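Side-chain contacts in mitogen activated protein kinase, putative (Leishmania donovani, PDB 4QNY), which probably phosphorylates serine and threonine residues of target proteins, using the gamma-phosphate of magnesium-bound ATP, as mitogen-activated protein kinases do: residues Arg67-Ile72 and Lys341-Glu346; Lys56-Phe59 and Ile63-Lys66; Gln234-Val239 and Gln259-Lys264. All coordinates share one frame; numbering follows the deposited sequence. Where two conformers were deposited one is given.

Contact 1: Arg67-Ile72 and Lys341-Glu346; sequences RILREI and KRAIYE. With ANP (phosphoaminophosphonic acid-adenylate ester), chain D.
Leu69 and Ile344 bury the most surface here, with Ala343 next, and the three interlock between helix 62-77 and helix 337-349. The segments run nearly parallel, their axes 10.0 Å apart and inclined by 15°. Leu69 reaches across with its forked end: CD2 lies 3.8 Å from Ala343 CB, while CD1 meets the same methyl and also packs against Ile344 CG1 at 3.9 Å. Its CG is anti to the backbone N (chi1 172°), a torsion that spreads both methyls toward the other helix, one settling between Ala343 and Ile344. Ile344 comes in from the flank. Its chain is extended to CD1, and the tip continues to Ile68 CG2, a looser touch at 4.2 Å, one isoleucine lying roughly perpendicular to the other. The contact is thus wholly apolar and rests on the branched ends of Leu69 and the isoleucines against the small methyl of Ala343. Another side of the same helix turn faces the nucleotide: Glu71 makes a salt bridge to Lys52, the lysine–glutamate pair that marks the active arrangement of helix C in protein kinases, and Glu71 OE1 lies 2.9 Å from O2G of ANP. Helix 337-349, from the C-terminal end of the chain, packs on this N-lobe regulatory helix, and Phe101 of strand 101-106 touches Ile68, Ile72 and Ile344, tying both helices to the five-stranded sheet.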
ATOM      1  N   ARG A  67      12.084   5.286  -8.486  1.00 20.63           N
ATOM      2  CA  ARG A  67      10.910   4.904  -7.712  1.00 24.30           C
ATOM      3  C   ARG A  67      10.464   6.025  -6.780  1.00 28.23           C
ATOM      4  O   ARG A  67       9.269   6.290  -6.644  1.00 22.52           O
ATOM      5  CB  ARG A  67      11.186   3.640  -6.897  1.00 25.80           C
ATOM      6  CG  ARG A  67      11.247   2.363  -7.714  1.00 30.35           C
ATOM      7  CD  ARG A  67      11.429   1.155  -6.810  1.00 31.45           C
ATOM      8  NE  ARG A  67      11.536  -0.088  -7.564  1.00 40.97           N
ATOM      9  CZ  ARG A  67      11.748  -1.279  -7.014  1.00 44.92           C
ATOM     10  NH1 ARG A  67      11.831  -2.360  -7.777  1.00 43.83           N
ATOM     11  NH2 ARG A  67      11.878  -1.388  -5.699  1.00 43.05           N
ATOM     12  N   ILE A  68      11.424   6.681  -6.135  1.00 22.42           N
ATOM     13  CA  ILE A  68      11.092   7.731  -5.181  1.00 19.50           C
ATOM     14  C   ILE A  68      10.586   8.973  -5.918  1.00 19.25           C
ATOM     15  O   ILE A  68       9.710   9.673  -5.420  1.00 23.82           O
ATOM     16  CB  ILE A  68      12.301   8.086  -4.266  1.00 22.76           C
ATOM     17  CG1 ILE A  68      11.823   8.781  -2.988  1.00 38.45           C
ATOM     18  CG2 ILE A  68      13.341   8.928  -4.993  1.00 23.58           C
ATOM     19  CD1 ILE A  68      11.040   7.876  -2.061  1.00 48.24           C
ATOM     20  N   LEU A  69      11.110   9.218  -7.116  1.00 21.93           N
ATOM     21  CA  LEU A  69      10.674  10.354  -7.922  1.00 24.03           C
ATOM     22  C   LEU A  69       9.215  10.194  -8.323  1.00 29.78           C
ATOM     23  O   LEU A  69       8.433  11.144  -8.264  1.00 28.12           O
ATOM     24  CB  LEU A  69      11.551  10.504  -9.167  1.00 20.61           C
ATOM     25  CG  LEU A  69      11.093  11.544 -10.192  1.00 22.17           C
ATOM     26  CD1 LEU A  69      11.095  12.939  -9.586  1.00 24.83           C
ATOM     27  CD2 LEU A  69      11.960  11.496 -11.440  1.00 21.88           C
ATOM     28  N   ARG A  70       8.857   8.980  -8.729  1.00 34.21           N
ATOM     29  CA  ARG A  70       7.486   8.669  -9.107  1.00 32.67           C
ATOM     30  C   ARG A  70       6.547   8.801  -7.912  1.00 26.43           C
ATOM     31  O   ARG A  70       5.413   9.256  -8.051  1.00 27.03           O
ATOM     32  CB  ARG A  70       7.400   7.259  -9.697  1.00 31.16           C
ATOM     33  CG  ARG A  70       5.988   6.819 -10.049  1.00 34.08           C
ATOM     34  CD  ARG A  70       5.955   5.393 -10.577  1.00 35.37           C
ATOM     35  NE  ARG A  70       6.538   5.282 -11.912  1.00 38.47           N
ATOM     36  CZ  ARG A  70       6.541   4.166 -12.634  1.00 47.19           C
ATOM     37  NH1 ARG A  70       5.989   3.061 -12.151  1.00 21.60           N
ATOM     38  NH2 ARG A  70       7.092   4.155 -13.840  1.00 46.54           N
ATOM     39  N   GLU A  71       7.031   8.411  -6.736  1.00 22.16           N
ATOM     40  CA  GLU A  71       6.228   8.466  -5.517  1.00 22.04           C
ATOM     41  C   GLU A  71       5.849   9.900  -5.154  1.00 27.46           C
ATOM     42  O   GLU A  71       4.702  10.176  -4.801  1.00 27.72           O
ATOM     43  CB  GLU A  71       6.974   7.811  -4.352  1.00 23.85           C
ATOM     44  CG  GLU A  71       6.191   7.795  -3.048  1.00 34.00           C
ATOM     45  CD  GLU A  71       6.954   7.141  -1.911  1.00 46.93           C
ATOM     46  OE1 GLU A  71       7.958   6.450  -2.184  1.00 49.41           O
ATOM     47  OE2 GLU A  71       6.548   7.319  -0.744  1.00 48.88           O
ATOM     48  N   ILE A  72       6.816  10.808  -5.241  1.00 19.16           N
ATOM     49  CA  ILE A  72       6.562  12.222  -4.977  1.00 19.46           C
ATOM     50  C   ILE A  72       5.595  12.796  -6.007  1.00 20.05           C
ATOM     51  O   ILE A  72       4.675  13.540  -5.662  1.00 20.78           O
ATOM     52  CB  ILE A  72       7.871  13.043  -4.969  1.00 26.57           C
ATOM     53  CG1 ILE A  72       8.533  12.967  -3.596  1.00 22.85           C
ATOM     54  CG2 ILE A  72       7.606  14.501  -5.313  1.00 41.07           C
ATOM     55  CD1 ILE A  72       9.766  12.115  -3.563  1.00 33.91           C
ATOM     56  N   LYS A 341      17.792  13.496  -9.533  1.00 29.57           N
ATOM     57  CA  LYS A 341      17.974  14.502  -8.491  1.00 35.74           C
ATOM     58  C   LYS A 341      17.467  15.870  -8.938  1.00 26.05           C
ATOM     59  O   LYS A 341      16.834  16.590  -8.165  1.00 31.62           O
ATOM     60  CB  LYS A 341      19.446  14.605  -8.087  1.00 40.40           C
ATOM     61  CG  LYS A 341      19.976  13.401  -7.328  1.00 38.86           C
ATOM     62  CD  LYS A 341      21.404  13.635  -6.863  1.00 33.09           C
ATOM     63  CE  LYS A 341      21.925  12.460  -6.054  1.00 32.47           C
ATOM     64  NZ  LYS A 341      23.316  12.693  -5.577  1.00 34.57           N
ATOM     65  N   ARG A 342      17.750  16.217 -10.189  1.00 24.94           N
ATOM     66  CA  ARG A 342      17.305  17.487 -10.751  1.00 35.25           C
ATOM     67  C   ARG A 342      15.785  17.531 -10.862  1.00 38.04           C
ATOM     68  O   ARG A 342      15.166  18.574 -10.654  1.00 40.46           O
ATOM     69  CB  ARG A 342      17.942  17.720 -12.122  1.00 27.25           C
ATOM     70  N   ALA A 343      15.191  16.387 -11.187  1.00 28.85           N
ATOM     71  CA  ALA A 343      13.743  16.283 -11.323  1.00 31.11           C
ATOM     72  C   ALA A 343      13.054  16.410  -9.969  1.00 39.97           C
ATOM     73  O   ALA A 343      11.945  16.936  -9.873  1.00 46.09           O
ATOM     74  CB  ALA A 343      13.366  14.969 -11.989  1.00 28.62           C
ATOM     75  N   ILE A 344      13.717  15.924  -8.923  1.00 31.29           N
ATOM     76  CA  ILE A 344      13.172  15.996  -7.573  1.00 23.23           C
ATOM     77  C   ILE A 344      13.148  17.438  -7.073  1.00 28.49           C
ATOM     78  O   ILE A 344      12.184  17.863  -6.433  1.00 27.70           O
ATOM     79  CB  ILE A 344      13.976  15.115  -6.590  1.00 26.56           C
ATOM     80  CG1 ILE A 344      13.852  13.641  -6.979  1.00 20.56           C
ATOM     81  CG2 ILE A 344      13.487  15.309  -5.164  1.00 21.04           C
ATOM     82  CD1 ILE A 344      14.664  12.708  -6.106  1.00 23.46           C
ATOM     83  N   TYR A 345      14.198  18.199  -7.377  1.00 39.39           N
ATOM     84  CA  TYR A 345      14.241  19.601  -6.977  1.00 42.73           C
ATOM     85  C   TYR A 345      13.189  20.403  -7.740  1.00 37.68           C
ATOM     86  O   TYR A 345      12.642  21.373  -7.220  1.00 40.04           O
ATOM     87  CB  TYR A 345      15.628  20.211  -7.199  1.00 48.65           C
ATOM     88  CG  TYR A 345      15.833  21.513  -6.449  1.00 58.31           C
ATOM     89  CD1 TYR A 345      16.483  21.531  -5.224  1.00 66.31           C
ATOM     90  CD2 TYR A 345      15.360  22.719  -6.956  1.00 66.29           C
ATOM     91  CE1 TYR A 345      16.662  22.709  -4.524  1.00 76.49           C
ATOM     92  CE2 TYR A 345      15.535  23.905  -6.262  1.00 75.29           C
ATOM     93  CZ  TYR A 345      16.189  23.894  -5.047  1.00 80.03           C
ATOM     94  OH  TYR A 345      16.370  25.068  -4.353  1.00 82.90           O
ATOM     95  N   GLU A 346      12.910  19.991  -8.971  1.00 35.45           N
ATOM     96  CA  GLU A 346      11.871  20.632  -9.768  1.00 35.12           C
ATOM     97  C   GLU A 346      10.512  20.471  -9.091  1.00 40.50           C
ATOM     98  O   GLU A 346       9.666  21.362  -9.153  1.00 45.07           O
ATOM     99  CB  GLU A 346      11.836  20.048 -11.182  1.00 29.65           C
TER
HETATM  100  PG  ANP D 402       9.030   3.422   0.837  1.00113.16           P
HETATM  101  O1G ANP D 402       9.913   4.294   1.672  1.00112.11           O
HETATM  102  O2G ANP D 402       8.199   4.328  -0.152  1.00 39.62           O
HETATM  103  O3G ANP D 402       9.926   2.434  -0.014  1.00 61.08           O
HETATM  104  PB  ANP D 402       8.089   2.842   3.447  1.00 24.36           P
HETATM  105  O1B ANP D 402       9.517   2.792   3.882  1.00 41.58           O
HETATM  106  O2B ANP D 402       7.295   1.755   4.229  1.00 13.73           O
HETATM  107  N3B ANP D 402       7.963   2.520   1.801  1.00 33.02           N
HETATM  108  PA  ANP D 402       6.014   4.491   4.256  1.00 22.80           P
HETATM  109  O1A ANP D 402       5.184   3.272   4.118  1.00 20.43           O
HETATM  110  O2A ANP D 402       5.473   5.679   3.456  1.00 21.54           O
HETATM  111  O3A ANP D 402       7.512   4.262   3.750  1.00 30.52           O
HETATM  112  O5' ANP D 402       6.110   4.844   5.798  1.00 25.62           O
HETATM  113  C5' ANP D 402       6.461   3.855   6.788  1.00 26.91           C
HETATM  114  C4' ANP D 402       5.553   4.010   7.983  1.00 21.07           C
HETATM  115  O4' ANP D 402       5.554   5.383   8.425  1.00 22.84           O
HETATM  116  C3' ANP D 402       4.085   3.689   7.738  1.00 20.08           C
HETATM  117  O3' ANP D 402       3.843   2.291   7.846  1.00 25.61           O
HETATM  118  C2' ANP D 402       3.392   4.478   8.849  1.00 25.53           C
HETATM  119  O2' ANP D 402       3.369   3.753  10.074  1.00 21.23           O
HETATM  120  C1' ANP D 402       4.291   5.715   8.975  1.00 28.79           C
HETATM  121  N9  ANP D 402       3.778   6.888   8.276  1.00 26.50           N
HETATM  122  C8  ANP D 402       3.990   7.229   6.969  1.00 18.58           C
HETATM  123  N7  ANP D 402       3.400   8.344   6.598  1.00 16.66           N
HETATM  124  C5  ANP D 402       2.753   8.758   7.752  1.00 11.82           C
HETATM  125  C6  ANP D 402       1.943   9.883   8.028  1.00 15.93           C
HETATM  126  N6  ANP D 402       1.641  10.820   7.129  1.00 21.42           N
HETATM  127  N1  ANP D 402       1.451  10.005   9.282  1.00 18.56           N
HETATM  128  C2  ANP D 402       1.750   9.068  10.186  1.00 15.93           C
HETATM  129  N3  ANP D 402       2.500   7.972  10.041  1.00 21.21           N
HETATM  130  C4  ANP D 402       2.972   7.877   8.793  1.00 21.29           C

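Contact 2: Lys56-Phe59 and Ile63-Lys66; sequences KEIF and ILAK
This is a local, largely apolar contact in the N-lobe, where the turn after strand 47-54 folds back on the first part of helix 62-77, the helix C of the kinase fold. Ile58 and Leu64 carry most of it, with Ala65 beside them. Ile58 has CG1 anti to the carbonyl carbon (chi1 -84°), and the bend at chi2 brings CD1 to 3.7 Å from Leu64 CB. Its other branch, CG2, lies alongside the helix backbone, 3.9 Å from Ala65 CA. The same methyl also sits 4.1 Å above the plane of the neighbouring Phe59 ring, over its centre, serving ring and helix alike. Leu64 answers with its own backbone-facing contacts: CB is 3.5 Å from Ile58 O, and CD1 is 3.5 Å from Glu57 O. Phe59 adds a looser touch, CD1 to Ala65 CB at 4.4 Å; its ring packs edge-to-face with Phe98 and reaches helix 337-349. Tyr33, from the loop between the first two strands of the sheet, touches Ile58 and Leu64. Although Ile58 O approaches Ala65 N, the angle is too poor for a hydrogen bond. The turn is consequently held against the helix by aliphatic packing, with carbonyl oxygens resting on carbon.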
ATOM      1  N   LYS A  56      20.767   8.080   1.649  1.00 30.12           N
ATOM      2  CA  LYS A  56      21.725   8.051   0.547  1.00 28.00           C
ATOM      3  C   LYS A  56      21.639   6.798  -0.319  1.00 25.50           C
ATOM      4  O   LYS A  56      22.025   6.820  -1.488  1.00 31.10           O
ATOM      5  CB  LYS A  56      23.148   8.191   1.094  1.00 28.76           C
ATOM      6  N   GLU A  57      21.135   5.710   0.250  1.00 34.09           N
ATOM      7  CA  GLU A  57      21.122   4.430  -0.448  1.00 32.85           C
ATOM      8  C   GLU A  57      20.153   4.439  -1.627  1.00 32.91           C
ATOM      9  O   GLU A  57      20.270   3.626  -2.544  1.00 37.61           O
ATOM     10  CB  GLU A  57      20.768   3.301   0.524  1.00 39.72           C
ATOM     11  CG  GLU A  57      21.225   3.544   1.961  1.00 49.34           C
ATOM     12  CD  GLU A  57      22.731   3.720   2.103  1.00 65.02           C
ATOM     13  OE1 GLU A  57      23.483   3.303   1.197  1.00 77.19           O
ATOM     14  OE2 GLU A  57      23.163   4.281   3.132  1.00 71.78           O
ATOM     15  N   ILE A  58      19.200   5.365  -1.599  1.00 22.51           N
ATOM     16  CA  ILE A  58      18.257   5.532  -2.699  1.00 25.72           C
ATOM     17  C   ILE A  58      18.969   6.096  -3.931  1.00 29.36           C
ATOM     18  O   ILE A  58      18.679   5.705  -5.064  1.00 31.05           O
ATOM     19  CB  ILE A  58      17.079   6.450  -2.288  1.00 25.47           C
ATOM     20  CG1 ILE A  58      16.012   5.642  -1.548  1.00 20.65           C
ATOM     21  CG2 ILE A  58      16.452   7.128  -3.498  1.00 20.71           C
ATOM     22  CD1 ILE A  58      15.349   4.579  -2.401  1.00 30.28           C
ATOM     23  N   PHE A  59      19.924   6.992  -3.699  1.00 26.35           N
ATOM     24  CA  PHE A  59      20.633   7.653  -4.790  1.00 37.40           C
ATOM     25  C   PHE A  59      21.909   6.923  -5.200  1.00 37.56           C
ATOM     26  O   PHE A  59      22.769   7.493  -5.872  1.00 39.70           O
ATOM     27  CB  PHE A  59      20.958   9.095  -4.402  1.00 41.76           C
ATOM     28  CG  PHE A  59      19.743   9.928  -4.134  1.00 42.23           C
ATOM     29  CD1 PHE A  59      19.012  10.461  -5.181  1.00 40.12           C
ATOM     30  CD2 PHE A  59      19.319  10.162  -2.837  1.00 40.73           C
ATOM     31  CE1 PHE A  59      17.886  11.222  -4.939  1.00 37.25           C
ATOM     32  CE2 PHE A  59      18.194  10.921  -2.589  1.00 37.05           C
ATOM     33  CZ  PHE A  59      17.475  11.448  -3.642  1.00 38.94           C
ATOM     34  N   ILE A  63      17.435   2.709 -10.301  1.00 24.45           N
ATOM     35  CA  ILE A  63      16.106   2.127 -10.158  1.00 32.03           C
ATOM     36  C   ILE A  63      15.412   2.643  -8.901  1.00 26.66           C
ATOM     37  O   ILE A  63      14.239   3.015  -8.936  1.00 33.33           O
ATOM     38  CB  ILE A  63      16.168   0.588 -10.104  1.00 31.84           C
ATOM     39  CG1 ILE A  63      17.099   0.049 -11.194  1.00 39.67           C
ATOM     40  CG2 ILE A  63      14.772  -0.007 -10.230  1.00 28.19           C
ATOM     41  CD1 ILE A  63      16.656   0.385 -12.602  1.00 46.95           C
ATOM     42  N   LEU A  64      16.148   2.665  -7.795  1.00 29.54           N
ATOM     43  CA  LEU A  64      15.617   3.130  -6.519  1.00 22.04           C
ATOM     44  C   LEU A  64      15.238   4.606  -6.570  1.00 29.29           C
ATOM     45  O   LEU A  64      14.205   5.012  -6.037  1.00 27.80           O
ATOM     46  CB  LEU A  64      16.635   2.891  -5.401  1.00 22.42           C
ATOM     47  CG  LEU A  64      16.884   1.435  -5.000  1.00 36.04           C
ATOM     48  CD1 LEU A  64      18.023   1.339  -3.995  1.00 23.76           C
ATOM     49  CD2 LEU A  64      15.616   0.811  -4.441  1.00 33.58           C
ATOM     50  N   ALA A  65      16.080   5.405  -7.219  1.00 22.68           N
ATOM     51  CA  ALA A  65      15.853   6.841  -7.312  1.00 22.55           C
ATOM     52  C   ALA A  65      14.664   7.164  -8.213  1.00 24.42           C
ATOM     53  O   ALA A  65      13.943   8.132  -7.975  1.00 20.68           O
ATOM     54  CB  ALA A  65      17.106   7.542  -7.816  1.00 28.16           C
ATOM     55  N   LYS A  66      14.462   6.355  -9.247  1.00 30.80           N
ATOM     56  CA  LYS A  66      13.329   6.549 -10.144  1.00 32.59           C
ATOM     57  C   LYS A  66      12.020   6.217  -9.433  1.00 31.84           C
ATOM     58  O   LYS A  66      10.978   6.798  -9.733  1.00 32.91           O
ATOM     59  CB  LYS A  66      13.482   5.695 -11.406  1.00 37.39           C
ATOM     60  CG  LYS A  66      14.497   6.235 -12.405  1.00 40.58           C
ATOM     61  CD  LYS A  66      14.792   5.225 -13.506  1.00 50.88           C
ATOM     62  CE  LYS A  66      13.639   5.108 -14.491  1.00 56.27           C
ATOM     63  NZ  LYS A  66      13.597   6.253 -15.444  1.00 60.62           N
TER

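Contact 3: Gln234-Val239 and Gln259-Lys264; sequences QLDKIV and QKYLKK
Helices 231-242 and 256-264 face each other at a distance, the segment axes approaching to 11.7 Å with 47° between their directions, and Leu235 and Leu262 have the nearest CA atoms. Tyr261 and the leucines do most of the reaching. The first torsion of Tyr261 (chi1 172°) swings its ring away from the backbone nitrogen, so that OH meets the carboxylate of Asp236, 3.0 Å from OD1 and 3.0 Å from OD2. The hydroxyl thus stands before both oxygens, and its single proton may go to either. Asp236 approaches the ring at its edge, near the ring plane, but the carboxylate is turned by 49° from that plane. Farther back along the same ring edge, Leu235 CD2 lies 4.1 Å from Tyr261 CD2, the two side chains running antiparallel alongside one another. Deeper in, Val239 CG2 packs on Leu262 CD1 at 3.7 Å. Leu262 also touches Ile250 of helix 247-250, while Leu235 leans on Val197, so both helices also pack on other parts of the C-lobe. The chemistry is divided: buried methyls fill the inner part, and a hydroxyl–carboxylate bond closes the more accessible side, where donation from the hydroxyl would probably help stabilise the carboxylate's negative charge.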
ATOM      1  N   GLN A 234       4.184 -19.310  -0.418  1.00 26.66           N
ATOM      2  CA  GLN A 234       3.117 -18.316  -0.437  1.00 22.10           C
ATOM      3  C   GLN A 234       1.910 -18.851  -1.199  1.00 24.03           C
ATOM      4  O   GLN A 234       0.768 -18.672  -0.776  1.00 20.72           O
ATOM      5  CB  GLN A 234       3.605 -17.007  -1.062  1.00 14.51           C
ATOM      6  CG  GLN A 234       2.557 -15.905  -1.115  1.00 13.95           C
ATOM      7  CD  GLN A 234       2.156 -15.409   0.261  1.00 25.76           C
ATOM      8  OE1 GLN A 234       2.954 -15.426   1.198  1.00 20.11           O
ATOM      9  NE2 GLN A 234       0.911 -14.964   0.389  1.00 28.04           N
ATOM     10  N   LEU A 235       2.172 -19.513  -2.321  1.00 14.92           N
ATOM     11  CA  LEU A 235       1.110 -20.118  -3.117  1.00 20.53           C
ATOM     12  C   LEU A 235       0.422 -21.233  -2.338  1.00 17.41           C
ATOM     13  O   LEU A 235      -0.797 -21.386  -2.405  1.00 19.59           O
ATOM     14  CB  LEU A 235       1.662 -20.660  -4.437  1.00 17.81           C
ATOM     15  CG  LEU A 235       0.629 -21.293  -5.371  1.00 16.43           C
ATOM     16  CD1 LEU A 235      -0.412 -20.268  -5.794  1.00 20.37           C
ATOM     17  CD2 LEU A 235       1.300 -21.915  -6.586  1.00 15.06           C
ATOM     18  N   ASP A 236       1.210 -22.007  -1.599  1.00 16.34           N
ATOM     19  CA  ASP A 236       0.670 -23.082  -0.775  1.00 19.64           C
ATOM     20  C   ASP A 236      -0.268 -22.535   0.295  1.00 28.21           C
ATOM     21  O   ASP A 236      -1.344 -23.083   0.524  1.00 22.43           O
ATOM     22  CB  ASP A 236       1.801 -23.884  -0.125  1.00 19.81           C
ATOM     23  CG  ASP A 236       2.546 -24.757  -1.119  1.00 26.54           C
ATOM     24  OD1 ASP A 236       1.909 -25.252  -2.074  1.00 29.11           O
ATOM     25  OD2 ASP A 236       3.766 -24.951  -0.944  1.00 32.77           O
ATOM     26  N   LYS A 237       0.146 -21.446   0.940  1.00 23.93           N
ATOM     27  CA  LYS A 237      -0.647 -20.826   1.998  1.00 17.57           C
ATOM     28  C   LYS A 237      -1.958 -20.260   1.465  1.00 20.44           C
ATOM     29  O   LYS A 237      -2.986 -20.311   2.140  1.00 23.23           O
ATOM     30  CB  LYS A 237       0.156 -19.722   2.690  1.00 16.80           C
ATOM     31  CG  LYS A 237       1.283 -20.232   3.570  1.00 17.65           C
ATOM     32  CD  LYS A 237       0.739 -20.969   4.782  1.00 18.73           C
ATOM     33  CE  LYS A 237       1.858 -21.598   5.595  1.00 34.75           C
ATOM     34  NZ  LYS A 237       2.881 -20.597   6.008  1.00 40.60           N
ATOM     35  N   ILE A 238      -1.914 -19.716   0.253  1.00 15.65           N
ATOM     36  CA  ILE A 238      -3.107 -19.165  -0.380  1.00 23.08           C
ATOM     37  C   ILE A 238      -4.086 -20.274  -0.757  1.00 28.84           C
ATOM     38  O   ILE A 238      -5.274 -20.199  -0.442  1.00 33.12           O
ATOM     39  CB  ILE A 238      -2.749 -18.344  -1.635  1.00 22.71           C
ATOM     40  CG1 ILE A 238      -1.974 -17.084  -1.241  1.00 14.94           C
ATOM     41  CG2 ILE A 238      -4.005 -17.966  -2.407  1.00 16.43           C
ATOM     42  CD1 ILE A 238      -1.530 -16.245  -2.418  1.00 13.43           C
ATOM     43  N   VAL A 239      -3.578 -21.305  -1.424  1.00 23.26           N
ATOM     44  CA  VAL A 239      -4.408 -22.416  -1.878  1.00 22.59           C
ATOM     45  C   VAL A 239      -4.978 -23.213  -0.705  1.00 24.80           C
ATOM     46  O   VAL A 239      -6.124 -23.661  -0.752  1.00 26.59           O
ATOM     47  CB  VAL A 239      -3.614 -23.357  -2.811  1.00 26.20           C
ATOM     48  CG1 VAL A 239      -4.428 -24.594  -3.158  1.00 25.35           C
ATOM     49  CG2 VAL A 239      -3.207 -22.618  -4.076  1.00 25.06           C
ATOM     50  N   GLN A 259       1.770 -23.221 -12.953  1.00 31.87           N
ATOM     51  CA  GLN A 259       0.556 -23.978 -13.231  1.00 27.23           C
ATOM     52  C   GLN A 259       0.798 -25.472 -13.060  1.00 29.10           C
ATOM     53  O   GLN A 259      -0.068 -26.199 -12.575  1.00 32.03           O
ATOM     54  CB  GLN A 259       0.052 -23.684 -14.645  1.00 17.62           C
ATOM     55  CG  GLN A 259      -0.384 -22.248 -14.856  1.00 15.81           C
ATOM     56  CD  GLN A 259      -0.653 -21.930 -16.311  1.00 22.06           C
ATOM     57  OE1 GLN A 259      -0.477 -22.778 -17.186  1.00 41.17           O
ATOM     58  NE2 GLN A 259      -1.080 -20.702 -16.580  1.00 26.11           N
ATOM     59  N   LYS A 260       1.984 -25.921 -13.459  1.00 17.10           N
ATOM     60  CA  LYS A 260       2.348 -27.330 -13.358  1.00 28.35           C
ATOM     61  C   LYS A 260       2.421 -27.780 -11.903  1.00 25.71           C
ATOM     62  O   LYS A 260       1.942 -28.859 -11.553  1.00 35.44           O
ATOM     63  CB  LYS A 260       3.684 -27.589 -14.057  1.00 28.99           C
ATOM     64  N   TYR A 261       3.022 -26.946 -11.060  1.00 17.76           N
ATOM     65  CA  TYR A 261       3.150 -27.252  -9.640  1.00 26.04           C
ATOM     66  C   TYR A 261       1.789 -27.286  -8.952  1.00 31.87           C
ATOM     67  O   TYR A 261       1.541 -28.126  -8.087  1.00 36.25           O
ATOM     68  CB  TYR A 261       4.058 -26.230  -8.951  1.00 21.84           C
ATOM     69  CG  TYR A 261       4.086 -26.358  -7.444  1.00 25.49           C
ATOM     70  CD1 TYR A 261       4.870 -27.323  -6.826  1.00 26.01           C
ATOM     71  CD2 TYR A 261       3.333 -25.512  -6.639  1.00 19.46           C
ATOM     72  CE1 TYR A 261       4.900 -27.446  -5.449  1.00 27.30           C
ATOM     73  CE2 TYR A 261       3.357 -25.626  -5.261  1.00 17.76           C
ATOM     74  CZ  TYR A 261       4.142 -26.595  -4.672  1.00 18.75           C
ATOM     75  OH  TYR A 261       4.168 -26.713  -3.302  1.00 27.43           O
ATOM     76  N   LEU A 262       0.914 -26.366  -9.344  1.00 17.32           N
ATOM     77  CA  LEU A 262      -0.401 -26.243  -8.725  1.00 29.73           C
ATOM     78  C   LEU A 262      -1.289 -27.442  -9.049  1.00 34.16           C
ATOM     79  O   LEU A 262      -2.153 -27.817  -8.256  1.00 31.30           O
ATOM     80  CB  LEU A 262      -1.075 -24.944  -9.175  1.00 35.98           C
ATOM     81  CG  LEU A 262      -2.410 -24.579  -8.524  1.00 26.21           C
ATOM     82  CD1 LEU A 262      -2.312 -24.665  -7.010  1.00 25.14           C
ATOM     83  CD2 LEU A 262      -2.847 -23.187  -8.954  1.00 15.54           C
ATOM     84  N   LYS A 263      -1.064 -28.046 -10.211  1.00 40.65           N
ATOM     85  CA  LYS A 263      -1.861 -29.189 -10.643  1.00 32.22           C
ATOM     86  C   LYS A 263      -1.439 -30.482  -9.948  1.00 39.09           C
ATOM     87  O   LYS A 263      -2.277 -31.334  -9.654  1.00 46.49           O
ATOM     88  CB  LYS A 263      -1.772 -29.355 -12.161  1.00 29.07           C
ATOM     89  CG  LYS A 263      -2.493 -28.268 -12.940  1.00 20.73           C
ATOM     90  CD  LYS A 263      -2.199 -28.360 -14.427  1.00 27.73           C
ATOM     91  CE  LYS A 263      -2.872 -27.231 -15.191  1.00 34.18           C
ATOM     92  NZ  LYS A 263      -2.465 -27.204 -16.624  1.00 33.57           N
ATOM     93  N   LYS A 264      -0.141 -30.623  -9.694  0.50 35.22           N
ATOM     94  CA  LYS A 264       0.386 -31.802  -9.010  0.50 35.43           C
ATOM     95  C   LYS A 264       0.080 -31.765  -7.517  0.50 36.47           C
ATOM     96  O   LYS A 264       0.239 -32.765  -6.817  0.50 38.14           O
ATOM     97  CB  LYS A 264       1.898 -31.924  -9.225  0.50 30.31           C
ATOM     98  CG  LYS A 264       2.304 -32.479 -10.580  0.50 27.43           C
ATOM     99  CD  LYS A 264       3.805 -32.725 -10.647  0.50 27.09           C
ATOM    100  CE  LYS A 264       4.239 -33.806  -9.667  0.50 31.29           C
ATOM    101  NZ  LYS A 264       3.714 -35.149 -10.042  0.50 34.97           N
TER

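Contacts 1 and 2 share helix 62-77 and form one continuous packed region, their centres 10 Å apart. Phe59 joins them, its CE1 lying 3.7 Å from Ile344 CD1, and Ile58 CG2 sits 3.9 Å from Ile68 CG2. Contact 1 contributes Glu71 to the ANP pocket; contact 2 lies close by, with the Ile58 side chain about 6 Å from ANP. Contact 3 belongs to the C-lobe. Its centre is 39 Å from that of contact 1 and 35 Å from that of contact 2, and it touches neither. In sequence it nevertheless falls inside the long loop that contact 1 closes, because helix 337-349 returns to the N-lobe after the C-lobe is built.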